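Local coordinates for glycine betaine/carnitine/choline ABC transporter%2C ATP-binding protein%2C putative (PDB 5IIP) that probably energises osmolyte uptake as the ATPase subunit of the OpuC transporter, which the second messenger c-di-AMP inhibits, its tandem CBS domains being the part crystallised, at residues M41-T46 and L137-I141. Numbering follows the deposited sequence.
Sequences MIKPIT and LVGLI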
loop_
_atom_site.group_PDB
_atom_site.type_symbol
_atom_site.label_atom_id
_atom_site.label_comp_id
_atom_site.label_asym_id
_atom_site.label_seq_id
_atom_site.Cartn_x
_atom_site.Cartn_y
_atom_site.Cartn_z
ATOM N N MET D 41 -3.633 20.389 0.952
ATOM C CA MET D 41 -2.496 19.613 1.373
ATOM C C MET D 41 -1.469 20.360 2.163
ATOM O O MET D 41 -1.473 21.566 2.229
ATOM C CB MET D 41 -1.803 19.041 0.161
ATOM C CG MET D 41 -1.000 20.045 -0.625
ATOM S SD MET D 41 -0.676 19.576 -2.298
ATOM C CE MET D 41 0.430 20.880 -2.764
ATOM N N ILE D 42 -0.559 19.603 2.726
ATOM C CA ILE D 42 0.514 20.139 3.488
ATOM C C ILE D 42 1.808 19.540 3.009
ATOM O O ILE D 42 1.809 18.580 2.306
ATOM C CB ILE D 42 0.337 19.822 4.937
ATOM C CG1 ILE D 42 0.139 18.357 5.100
ATOM C CG2 ILE D 42 -0.856 20.555 5.456
ATOM C CD1 ILE D 42 0.485 17.885 6.464
ATOM N N LYS D 43 2.915 20.124 3.397
ATOM C CA LYS D 43 4.199 19.626 2.989
ATOM C C LYS D 43 4.613 18.327 3.642
ATOM O O LYS D 43 4.438 18.129 4.827
ATOM C CB LYS D 43 5.272 20.668 3.234
ATOM C CG LYS D 43 5.482 21.569 2.065
ATOM C CD LYS D 43 6.626 22.489 2.333
ATOM C CE LYS D 43 7.874 21.731 2.672
ATOM N NZ LYS D 43 9.020 22.262 1.905
ATOM N N PRO D 44 5.204 17.434 2.874
ATOM C CA PRO D 44 5.657 16.162 3.408
ATOM C C PRO D 44 7.077 16.133 3.882
ATOM O O PRO D 44 7.881 16.906 3.467
ATOM C CB PRO D 44 5.499 15.218 2.236
ATOM C CG PRO D 44 5.277 16.043 1.056
ATOM C CD PRO D 44 5.291 17.469 1.422
ATOM N N ILE D 45 7.353 15.192 4.751
ATOM C CA ILE D 45 8.663 14.971 5.297
ATOM C C ILE D 45 9.266 13.858 4.497
ATOM O O ILE D 45 8.657 12.834 4.316
ATOM C CB ILE D 45 8.577 14.526 6.744
ATOM C CG1 ILE D 45 7.830 15.563 7.547
ATOM C CG2 ILE D 45 9.953 14.285 7.312
ATOM C CD1 ILE D 45 8.593 16.839 7.756
ATOM N N THR D 46 10.473 14.057 4.014
ATOM C CA THR D 46 11.078 13.091 3.164
ATOM C C THR D 46 12.430 12.689 3.564
ATOM O O THR D 46 13.002 13.242 4.456
ATOM C CB THR D 46 11.181 13.613 1.741
ATOM O OG1 THR D 46 12.004 14.763 1.705
ATOM C CG2 THR D 46 9.886 13.989 1.249
ATOM N N LEU D 137 6.657 14.144 -5.907
ATOM C CA LEU D 137 5.979 14.432 -4.659
ATOM C C LEU D 137 5.972 15.883 -4.316
ATOM O O LEU D 137 6.993 16.479 -4.089
ATOM C CB LEU D 137 6.670 13.682 -3.529
ATOM C CG LEU D 137 6.277 13.982 -2.116
ATOM C CD1 LEU D 137 4.910 13.464 -1.789
ATOM C CD2 LEU D 137 7.258 13.356 -1.195
ATOM N N VAL D 138 4.794 16.461 -4.299
ATOM C CA VAL D 138 4.673 17.851 -4.005
ATOM C C VAL D 138 3.879 18.150 -2.747
ATOM O O VAL D 138 3.994 19.211 -2.190
ATOM C CB VAL D 138 4.003 18.514 -5.171
ATOM C CG1 VAL D 138 2.670 17.875 -5.387
ATOM C CG2 VAL D 138 3.859 19.985 -4.929
ATOM N N GLY D 139 3.069 17.214 -2.314
ATOM C CA GLY D 139 2.259 17.420 -1.149
ATOM C C GLY D 139 1.717 16.200 -0.464
ATOM O O GLY D 139 1.862 15.113 -0.927
ATOM N N LEU D 140 1.073 16.414 0.663
ATOM C CA LEU D 140 0.470 15.345 1.418
ATOM C C LEU D 140 -0.897 15.639 1.984
ATOM O O LEU D 140 -1.133 16.691 2.541
ATOM C CB LEU D 140 1.366 14.985 2.588
ATOM C CG LEU D 140 0.842 13.890 3.483
ATOM C CD1 LEU D 140 0.931 12.606 2.722
ATOM C CD2 LEU D 140 1.619 13.792 4.764
ATOM N N ILE D 141 -1.802 14.685 1.870
ATOM C CA ILE D 141 -3.091 14.839 2.478
ATOM C C ILE D 141 -3.304 13.699 3.439
ATOM O O ILE D 141 -3.180 12.585 3.094
ATOM C CB ILE D 141 -4.214 14.946 1.457
ATOM C CG1 ILE D 141 -4.467 13.638 0.808
ATOM C CG2 ILE D 141 -3.858 15.961 0.408
ATOM C CD1 ILE D 141 -5.451 13.728 -0.331
#
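Ile42 and Leu140 form a single antiparallel hydrogen-bonded bridge where 41-46, the loop leading into strand 46-48, crosses strand 137-141; the end-to-end directions of the two segments are 130° apart. Ile42 N donates to Leu140 O at 3.0 Å in a nearly straight bond (N-H...O 168°), and Leu140 N returns a more bent one to Ile42 O at 2.8 Å. On one flank of this bridge Met41 CB packs against Ile141 CG2 at 3.7 Å. With CG lodged between the backbone N and carbonyl carbon (chi1 75°) and the chain extended beyond it, Met41 runs along the strand, placing SD 3.8 Å from Gly139 CA; its side chain crosses that of Val138 at about a right angle, CE near CG2. On the other flank the ring of Pro44 lies over the strand, its CG 3.9 Å from Leu137 CD1, while its CB faces Leu140 CB. Farther on, Thr46 CG2 and Leu137 CD2 meet tip to tip at 3.6 Å. Val138 and Gly139 both pair with Val130 in a classic beta bulge, and Leu137 and Leu140 also touch Phe69 on strand 67-71. Main-chain bonds and apolar contacts, without a charged pair, thus hold the first CBS domain to the second's outermost strand.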